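Local coordinates for protein endo-beta-mannanase (Opitutaceae bacterium TAV5, PDB 7BOB) that hydrolyses beta-1,4-linked mannosides as an exo-acting glycoside hydrolase of family 5, probably taking sugar from chain ends of mannan fragments in the termite hindgut, at residues A[22-27]-A[40-45]; A[132-137]-A[180-185]; A[441-446]-A[467-472]. One frame throughout, in Å; residues are numbered along the deposited sequence.

Interaction 1. Residues A[22-27]-A[40-45]; sequences ANYWPA and DEIFSD
D45 OD2 is gripped by two donors: the hydroxyl of Y24, whose OH lies 2.7 Å from D45 OD2, and a water 2.6 Å from the same oxygen. The phenol uses the anti lone pair of OD2, the one turned away from OD1, and the oxygen sits in the plane of the Y24 ring at its edge, while ring and carboxylate planes stand 71° apart. The tyrosine gets there because its CG is anti to the backbone N (chi1 -179°), which turns the ring away from its own backbone and over to helix 39-51. OD1 of D45 turns to another charge, a salt bridge with K320, and this pairing would probably favour an ionised aspartate. The water is a three-way hub. It accepts from A27 N (2.7 Å from the water to N) and donates to E41 OE2 as well as to D45 OD2, tying the loop backbone to two acids one helical turn apart. E41 reaches it with an extended chain, and its OE1 bonds to S28. A phenylalanine in place of Y24 would probably leave D45 OD2 with the water but without its hydroxyl donor, and the aspartate freer to turn. Beside this polar cluster the packing is apolar: P26 CG rests 4.0 Å from I42 CG1, the proline ring and the isoleucine branch running alongside each other in the same direction. On one face of the Y24 ring sits P26 N, 3.5 Å above the plane and offset toward the rim. The chain running on from barrel strand 20-23 thus passes against helix 39-51, with M33 of helix 33-36 touching Y24, P26 and I42, V57 of strand 56-62 meeting Y24, and L84 of helix 75-89 meeting I42.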
loop_
_atom_site.group_PDB
_atom_site.type_symbol
_atom_site.label_atom_id
_atom_site.label_comp_id
_atom_site.label_asym_id
_atom_site.label_seq_id
_atom_site.Cartn_x
_atom_site.Cartn_y
_atom_site.Cartn_z
ATOM N N ALA A 22 -19.867 30.168 17.339
ATOM C CA ALA A 22 -19.446 28.817 17.687
ATOM C C ALA A 22 -20.286 27.790 16.950
ATOM O O ALA A 22 -21.480 27.993 16.700
ATOM C CB ALA A 22 -19.570 28.525 19.192
ATOM N N ASN A 23 -19.646 26.671 16.619
ATOM C CA ASN A 23 -20.380 25.454 16.308
ATOM C C ASN A 23 -21.008 24.917 17.592
ATOM O O ASN A 23 -20.404 25.003 18.668
ATOM C CB ASN A 23 -19.437 24.419 15.686
ATOM C CG ASN A 23 -18.820 24.903 14.383
ATOM O OD1 ASN A 23 -19.338 24.629 13.296
ATOM N ND2 ASN A 23 -17.698 25.630 14.486
ATOM N N TYR A 24 -22.214 24.335 17.484
ATOM C CA TYR A 24 -23.007 24.064 18.683
ATOM C C TYR A 24 -23.571 22.660 18.755
ATOM O O TYR A 24 -24.242 22.206 17.822
ATOM C CB TYR A 24 -24.191 25.026 18.814
ATOM C CG TYR A 24 -24.987 24.754 20.063
ATOM C CD1 TYR A 24 -24.471 25.051 21.322
ATOM C CD2 TYR A 24 -26.246 24.186 19.993
ATOM C CE1 TYR A 24 -25.191 24.806 22.469
ATOM C CE2 TYR A 24 -26.979 23.935 21.132
ATOM C CZ TYR A 24 -26.452 24.244 22.365
ATOM O OH TYR A 24 -27.213 23.981 23.485
ATOM N N TRP A 25 -23.359 22.015 19.908
ATOM C CA TRP A 25 -24.157 20.905 20.442
ATOM C C TRP A 25 -24.358 21.190 21.927
ATOM O O TRP A 25 -23.441 21.696 22.581
ATOM C CB TRP A 25 -23.497 19.526 20.299
ATOM C CG TRP A 25 -23.373 18.979 18.919
ATOM C CD1 TRP A 25 -22.213 18.807 18.215
ATOM C CD2 TRP A 25 -24.424 18.475 18.089
ATOM N NE1 TRP A 25 -22.481 18.255 16.988
ATOM C CE2 TRP A 25 -23.829 18.038 16.883
ATOM C CE3 TRP A 25 -25.809 18.366 18.239
ATOM C CZ2 TRP A 25 -24.568 17.496 15.836
ATOM C CZ3 TRP A 25 -26.550 17.813 17.189
ATOM C CH2 TRP A 25 -25.926 17.387 16.007
ATOM N N PRO A 26 -25.518 20.868 22.497
ATOM C CA PRO A 26 -25.676 21.016 23.951
ATOM C C PRO A 26 -24.683 20.150 24.711
ATOM O O PRO A 26 -24.288 19.078 24.254
ATOM C CB PRO A 26 -27.114 20.544 24.208
ATOM C CG PRO A 26 -27.755 20.479 22.863
ATOM C CD PRO A 26 -26.672 20.191 21.889
ATOM N N ALA A 27 -24.292 20.626 25.899
ATOM C CA ALA A 27 -23.398 19.856 26.760
ATOM C C ALA A 27 -23.982 18.493 27.135
ATOM O O ALA A 27 -23.256 17.489 27.185
ATOM C CB ALA A 27 -23.102 20.630 28.035
ATOM N N ASP A 40 -34.656 24.266 27.400
ATOM C CA ASP A 40 -34.174 25.337 28.275
ATOM C C ASP A 40 -32.658 25.441 28.204
ATOM O O ASP A 40 -32.105 26.547 28.134
ATOM C CB ASP A 40 -34.615 25.107 29.718
ATOM C CG ASP A 40 -36.098 25.385 29.931
ATOM O OD1 ASP A 40 -36.762 25.912 28.998
ATOM O OD2 ASP A 40 -36.595 25.071 31.039
ATOM N N GLU A 41 -31.971 24.292 28.204
ATOM C CA GLU A 41 -30.518 24.287 28.082
ATOM C C GLU A 41 -30.079 24.965 26.787
ATOM O O GLU A 41 -29.211 25.841 26.801
ATOM C CB GLU A 41 -29.998 22.850 28.167
ATOM C CG GLU A 41 -28.476 22.707 27.958
ATOM C CD GLU A 41 -27.978 21.270 28.136
ATOM O OE1 GLU A 41 -28.826 20.357 28.312
ATOM O OE2 GLU A 41 -26.734 21.060 28.101
ATOM N N ILE A 42 -30.693 24.591 25.657
ATOM C CA ILE A 42 -30.335 25.189 24.366
ATOM C C ILE A 42 -30.514 26.711 24.399
ATOM O O ILE A 42 -29.600 27.476 24.051
ATOM C CB ILE A 42 -31.171 24.552 23.244
ATOM C CG1 ILE A 42 -30.829 23.063 23.088
ATOM C CG2 ILE A 42 -30.990 25.300 21.942
ATOM C CD1 ILE A 42 -31.871 22.246 22.289
ATOM N N PHE A 43 -31.695 27.174 24.830
ATOM C CA PHE A 43 -31.980 28.605 24.793
ATOM C C PHE A 43 -31.082 29.359 25.768
ATOM O O PHE A 43 -30.646 30.485 25.491
ATOM C CB PHE A 43 -33.468 28.850 25.095
ATOM C CG PHE A 43 -34.418 28.386 23.995
ATOM C CD1 PHE A 43 -33.947 27.669 22.884
ATOM C CD2 PHE A 43 -35.786 28.675 24.071
ATOM C CE1 PHE A 43 -34.821 27.232 21.875
ATOM C CE2 PHE A 43 -36.682 28.236 23.071
ATOM C CZ PHE A 43 -36.197 27.516 21.965
ATOM N N SER A 44 -30.771 28.743 26.910
ATOM C CA SER A 44 -29.810 29.357 27.810
ATOM C C SER A 44 -28.433 29.449 27.155
ATOM O O SER A 44 -27.702 30.426 27.380
ATOM C CB SER A 44 -29.749 28.574 29.120
ATOM O OG SER A 44 -28.614 28.957 29.872
ATOM N N ASP A 45 -28.081 28.469 26.307
ATOM C CA ASP A 45 -26.801 28.546 25.591
ATOM C C ASP A 45 -26.838 29.627 24.512
ATOM O O ASP A 45 -25.836 30.314 24.278
ATOM C CB ASP A 45 -26.446 27.184 24.967
ATOM C CG ASP A 45 -25.926 26.183 25.987
ATOM O OD1 ASP A 45 -25.417 26.590 27.059
ATOM O OD2 ASP A 45 -26.038 24.970 25.717
HETATM O O HOH W 1 -25.069 22.946 27.011
#

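Interaction 2. Residues A[132-137]-A[180-185]; sequences AYARTI and GAIREV
The guanidinium of R135 and the carboxylate of E184 have nearly parallel planes, 6° apart, yet E184 OE1 meets the guanidinium obliquely. The salt bridge runs from R135 NH1 to E184 OE1 at 3.0 Å. It links helix 124-141 to the C-terminal end of helix 168-183, two outer helices of a (beta/alpha)8 barrel, the TIM-barrel fold of family 5 hydrolases. In R135, CG anti to the backbone N (chi1 180°) and an extended chi2 put CD 3.5 Å from E184 OE1, and the bend at chi3 (58°) then swings the guanidinium so that NH1 reaches the acid. Since E184 is exposed and R135 partly so, this charged pair lies at the outer margin, while further in the helices touch through small and branched side chains. The CB of A134 is 4.1 Å from A181 CB and equally far from I182 CG1; with alanines facing each other the backbones come close, R135 CA lying 5.3 Å from A181 CA. I182 also reaches T138 and, on the barrel strand side, I191. V185 crosses R135 at about a right angle: its CG2 presses on the aliphatic part of the arginine, 3.6 Å from R135 CG, and stands 3.8 Å from R135 O.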
loop_
_atom_site.group_PDB
_atom_site.type_symbol
_atom_site.label_atom_id
_atom_site.label_comp_id
_atom_site.label_asym_id
_atom_site.label_seq_id
_atom_site.Cartn_x
_atom_site.Cartn_y
_atom_site.Cartn_z
ATOM N N ALA A 132 -34.094 15.236 -2.458
ATOM C CA ALA A 132 -35.386 15.499 -1.830
ATOM C C ALA A 132 -35.200 15.996 -0.406
ATOM O O ALA A 132 -35.898 16.915 0.035
ATOM C CB ALA A 132 -36.245 14.241 -1.850
ATOM N N TYR A 133 -34.234 15.423 0.316
ATOM C CA TYR A 133 -33.975 15.849 1.690
ATOM C C TYR A 133 -33.459 17.282 1.737
ATOM O O TYR A 133 -33.852 18.061 2.611
ATOM C CB TYR A 133 -32.977 14.895 2.346
ATOM C CG TYR A 133 -32.345 15.398 3.625
ATOM C CD1 TYR A 133 -33.096 15.550 4.787
ATOM C CD2 TYR A 133 -30.980 15.693 3.675
ATOM C CE1 TYR A 133 -32.507 15.992 5.974
ATOM C CE2 TYR A 133 -30.377 16.143 4.846
ATOM C CZ TYR A 133 -31.142 16.283 5.993
ATOM O OH TYR A 133 -30.540 16.717 7.156
ATOM N N ALA A 134 -32.586 17.650 0.802
ATOM C CA ALA A 134 -32.102 19.025 0.772
ATOM C C ALA A 134 -33.240 19.996 0.486
ATOM O O ALA A 134 -33.348 21.052 1.125
ATOM C CB ALA A 134 -30.997 19.178 -0.272
ATOM N N ARG A 135 -34.097 19.656 -0.480
ATOM C CA ARG A 135 -35.234 20.515 -0.783
ATOM C C ARG A 135 -36.184 20.614 0.407
ATOM O O ARG A 135 -36.670 21.709 0.726
ATOM C CB ARG A 135 -35.962 20.000 -2.024
ATOM C CG ARG A 135 -37.166 20.864 -2.386
ATOM C CD ARG A 135 -37.677 20.591 -3.791
ATOM N NE ARG A 135 -38.039 19.183 -3.938
ATOM C CZ ARG A 135 -37.352 18.294 -4.658
ATOM N NH1 ARG A 135 -36.255 18.665 -5.319
ATOM N NH2 ARG A 135 -37.766 17.028 -4.723
ATOM N N THR A 136 -36.400 19.505 1.117
ATOM C CA THR A 136 -37.316 19.520 2.253
ATOM C C THR A 136 -36.825 20.439 3.359
ATOM O O THR A 136 -37.596 21.235 3.905
ATOM C CB THR A 136 -37.500 18.120 2.808
ATOM O OG1 THR A 136 -38.039 17.271 1.788
ATOM C CG2 THR A 136 -38.430 18.173 4.002
ATOM N N ILE A 137 -35.559 20.308 3.750
ATOM C CA ILE A 137 -35.046 21.154 4.822
ATOM C C ILE A 137 -35.074 22.612 4.394
ATOM O O ILE A 137 -35.548 23.479 5.137
ATOM C CB ILE A 137 -33.634 20.722 5.252
ATOM C CG1 ILE A 137 -33.626 19.243 5.656
ATOM C CG2 ILE A 137 -33.162 21.595 6.402
ATOM C CD1 ILE A 137 -34.583 18.910 6.807
ATOM N N GLY A 180 -28.298 22.488 -6.424
ATOM C CA GLY A 180 -29.435 22.780 -7.277
ATOM C C GLY A 180 -30.760 22.545 -6.578
ATOM O O GLY A 180 -31.720 23.299 -6.775
ATOM N N ALA A 181 -30.826 21.495 -5.750
ATOM C CA ALA A 181 -32.037 21.214 -4.980
ATOM C C ALA A 181 -32.320 22.323 -3.980
ATOM O O ALA A 181 -33.478 22.708 -3.772
ATOM C CB ALA A 181 -31.896 19.878 -4.251
ATOM N N ILE A 182 -31.273 22.832 -3.329
ATOM C CA ILE A 182 -31.465 23.918 -2.381
ATOM C C ILE A 182 -31.998 25.147 -3.107
ATOM O O ILE A 182 -32.862 25.873 -2.595
ATOM C CB ILE A 182 -30.144 24.199 -1.640
ATOM C CG1 ILE A 182 -29.932 23.169 -0.528
ATOM C CG2 ILE A 182 -30.106 25.623 -1.084
ATOM C CD1 ILE A 182 -28.451 22.927 -0.213
ATOM N N ARG A 183 -31.525 25.370 -4.332
ATOM C CA ARG A 183 -31.912 26.546 -5.091
ATOM C C ARG A 183 -33.268 26.397 -5.767
ATOM O O ARG A 183 -33.780 27.386 -6.300
ATOM C CB ARG A 183 -30.825 26.879 -6.125
ATOM C CG ARG A 183 -29.508 27.352 -5.491
ATOM C CD ARG A 183 -28.593 28.078 -6.487
ATOM N NE ARG A 183 -27.226 28.171 -5.980
ATOM C CZ ARG A 183 -26.827 29.014 -5.030
ATOM N NH1 ARG A 183 -27.672 29.881 -4.475
ATOM N NH2 ARG A 183 -25.565 28.997 -4.637
ATOM N N GLU A 184 -33.856 25.199 -5.767
ATOM C CA GLU A 184 -35.250 25.065 -6.175
ATOM C C GLU A 184 -36.193 25.713 -5.171
ATOM O O GLU A 184 -37.356 25.965 -5.502
ATOM C CB GLU A 184 -35.625 23.594 -6.350
ATOM C CG GLU A 184 -35.161 22.990 -7.660
ATOM C CD GLU A 184 -35.440 21.499 -7.727
ATOM O OE1 GLU A 184 -36.392 21.056 -7.046
ATOM O OE2 GLU A 184 -34.703 20.768 -8.436
ATOM N N VAL A 185 -35.714 25.987 -3.960
ATOM C CA VAL A 185 -36.501 26.628 -2.922
ATOM C C VAL A 185 -35.996 28.033 -2.616
ATOM O O VAL A 185 -36.792 28.958 -2.469
ATOM C CB VAL A 185 -36.520 25.756 -1.648
ATOM C CG1 VAL A 185 -37.174 26.500 -0.478
ATOM C CG2 VAL A 185 -37.212 24.437 -1.933
#

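Interaction 3. Residues A[441-446]-A[467-472]; sequences EVERII and GGQLLW
Q469 begins its side chain beside the residue that leads into the neighbouring strand, with CB 3.9 Å from E443 O. The two strands, 444-448 and 469-473, are the parallel pair of a beta-alpha-beta crossover whose connection is helix 454-465, in the alpha/beta domain that follows the barrel. Beyond CB, the CG of Q469 lies 4.0 Å from E443 OE1, the two side chains running side by side with carboxylate and amide planes 75° apart. A bend at chi2 (-63°) then folds the amide back toward its own chain. NE2 donates to G467 O at 2.8 Å, approaching above the carbonyl plane, while OE1 takes a hydrogen bond from T585 OG1, so both ends of the buried amide have partners. G467, with positive phi, is the C-prime residue of the Schellman motif that closes helix 454-465, and the strand begins two residues on, at Q469. The backbones alternate in the usual parallel way: Q469 N donates to E443 O, I445 N to Q469 O, and L471 N to I445 O at 2.9 Å. R444 and I446 share one face of the sheet with Q469 and L471; R444 runs on to T384 O and E425. On the face carrying I445 and L470, under W463 of the helix, I445 CG2 packs 3.7 Å from L470 CD1.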
loop_
_atom_site.group_PDB
_atom_site.type_symbol
_atom_site.label_atom_id
_atom_site.label_comp_id
_atom_site.label_asym_id
_atom_site.label_seq_id
_atom_site.Cartn_x
_atom_site.Cartn_y
_atom_site.Cartn_z
ATOM N N GLU A 441 2.441 43.488 -9.782
ATOM C CA GLU A 441 1.615 42.909 -8.721
ATOM C C GLU A 441 2.323 41.747 -8.017
ATOM O O GLU A 441 2.534 41.780 -6.798
ATOM C CB GLU A 441 0.269 42.433 -9.291
ATOM C CG GLU A 441 -0.294 43.312 -10.393
ATOM C CD GLU A 441 -0.674 44.700 -9.891
ATOM O OE1 GLU A 441 -1.292 44.797 -8.800
ATOM O OE2 GLU A 441 -0.341 45.697 -10.582
ATOM N N VAL A 442 2.674 40.705 -8.768
ATOM C CA VAL A 442 3.381 39.548 -8.227
ATOM C C VAL A 442 4.807 39.614 -8.774
ATOM O O VAL A 442 5.063 39.324 -9.952
ATOM C CB VAL A 442 2.669 38.234 -8.577
ATOM C CG1 VAL A 442 3.541 37.035 -8.266
ATOM C CG2 VAL A 442 1.332 38.123 -7.809
ATOM N N GLU A 443 5.751 40.030 -7.932
ATOM C CA GLU A 443 7.096 40.277 -8.423
ATOM C C GLU A 443 8.048 39.098 -8.234
ATOM O O GLU A 443 9.007 38.965 -9.000
ATOM C CB GLU A 443 7.686 41.517 -7.747
ATOM C CG GLU A 443 8.831 42.154 -8.556
ATOM C CD GLU A 443 9.824 42.921 -7.693
ATOM O OE1 GLU A 443 11.022 42.536 -7.675
ATOM O OE2 GLU A 443 9.402 43.913 -7.043
ATOM N N ARG A 444 7.815 38.244 -7.238
ATOM C CA ARG A 444 8.698 37.127 -6.938
ATOM C C ARG A 444 7.872 35.862 -6.758
ATOM O O ARG A 444 6.869 35.859 -6.022
ATOM C CB ARG A 444 9.537 37.425 -5.696
ATOM C CG ARG A 444 10.060 38.864 -5.686
ATOM C CD ARG A 444 11.301 39.015 -4.855
ATOM N NE ARG A 444 10.994 39.064 -3.432
ATOM C CZ ARG A 444 11.909 38.944 -2.476
ATOM N NH1 ARG A 444 13.183 38.769 -2.798
ATOM N NH2 ARG A 444 11.556 38.994 -1.202
ATOM N N ILE A 445 8.291 34.796 -7.447
ATOM C CA ILE A 445 7.575 33.527 -7.486
ATOM C C ILE A 445 8.548 32.416 -7.130
ATOM O O ILE A 445 9.635 32.324 -7.718
ATOM C CB ILE A 445 6.939 33.256 -8.863
ATOM C CG1 ILE A 445 5.717 34.165 -9.082
ATOM C CG2 ILE A 445 6.530 31.793 -8.962
ATOM C CD1 ILE A 445 5.078 34.019 -10.452
ATOM N N ILE A 446 8.163 31.580 -6.170
ATOM C CA ILE A 446 8.953 30.426 -5.770
ATOM C C ILE A 446 8.197 29.175 -6.180
ATOM O O ILE A 446 7.022 29.006 -5.824
ATOM C CB ILE A 446 9.240 30.416 -4.262
ATOM C CG1 ILE A 446 10.001 31.672 -3.857
ATOM C CG2 ILE A 446 10.076 29.192 -3.901
ATOM C CD1 ILE A 446 10.302 31.707 -2.383
ATOM N N GLY A 467 10.014 40.967 -16.118
ATOM C CA GLY A 467 10.689 41.392 -14.900
ATOM C C GLY A 467 10.493 40.497 -13.696
ATOM O O GLY A 467 11.055 40.794 -12.632
ATOM N N GLY A 468 9.734 39.412 -13.804
ATOM C CA GLY A 468 9.570 38.532 -12.661
ATOM C C GLY A 468 10.891 37.923 -12.219
ATOM O O GLY A 468 11.740 37.560 -13.038
ATOM N N GLN A 469 11.071 37.834 -10.901
ATOM C CA GLN A 469 12.158 37.073 -10.290
ATOM C C GLN A 469 11.630 35.688 -9.906
ATOM O O GLN A 469 10.747 35.576 -9.045
ATOM C CB GLN A 469 12.692 37.795 -9.056
ATOM C CG GLN A 469 12.864 39.289 -9.235
ATOM C CD GLN A 469 13.890 39.588 -10.291
ATOM O OE1 GLN A 469 15.068 39.285 -10.113
ATOM N NE2 GLN A 469 13.448 40.154 -11.412
ATOM N N LEU A 470 12.169 34.644 -10.533
ATOM C CA LEU A 470 11.725 33.263 -10.327
ATOM C C LEU A 470 12.790 32.480 -9.568
ATOM O O LEU A 470 13.933 32.351 -10.036
ATOM C CB LEU A 470 11.421 32.584 -11.664
ATOM C CG LEU A 470 10.872 31.155 -11.675
ATOM C CD1 LEU A 470 9.444 31.107 -11.100
ATOM C CD2 LEU A 470 10.892 30.617 -13.094
ATOM N N LEU A 471 12.419 31.956 -8.402
ATOM C CA LEU A 471 13.239 30.987 -7.681
ATOM C C LEU A 471 12.634 29.603 -7.919
ATOM O O LEU A 471 11.540 29.300 -7.424
ATOM C CB LEU A 471 13.309 31.315 -6.194
ATOM C CG LEU A 471 14.065 30.301 -5.336
ATOM C CD1 LEU A 471 15.473 29.989 -5.908
ATOM C CD2 LEU A 471 14.181 30.840 -3.925
ATOM N N TRP A 472 13.334 28.770 -8.689
ATOM C CA TRP A 472 12.792 27.504 -9.192
ATOM C C TRP A 472 13.490 26.347 -8.485
ATOM O O TRP A 472 14.602 25.958 -8.858
ATOM C CB TRP A 472 12.971 27.408 -10.701
ATOM C CG TRP A 472 12.068 26.411 -11.360
ATOM C CD1 TRP A 472 11.416 25.370 -10.764
ATOM C CD2 TRP A 472 11.730 26.355 -12.751
ATOM N NE1 TRP A 472 10.685 24.680 -11.697
ATOM C CE2 TRP A 472 10.849 25.270 -12.921
ATOM C CE3 TRP A 472 12.091 27.119 -13.870
ATOM C CZ2 TRP A 472 10.318 24.929 -14.160
ATOM C CZ3 TRP A 472 11.555 26.784 -15.102
ATOM C CH2 TRP A 472 10.678 25.699 -15.237
#

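In the fold
The contacts follow one another along the chain without interleaving, and none touches another. Interactions 1 and 2 belong to the N-terminal catalytic barrel: 22-27 leaves its first strand, 20-23, for helix 39-51, and 132-137 with 180-185 pairs two helices of the outer layer. Their centres are 27 Å apart and their nearest atoms about 10 Å. Interaction 3 lies in the mixed sheet of the C-terminal alpha/beta domain, on the opposite side of the chain's centre, with centres 50 Å from interaction 1 and 46 Å from interaction 2. Interactions 1 and 2 thus join outer parts of the barrel, interaction 3 the sheet core of the second domain; no other chain of the trimer touches any of them.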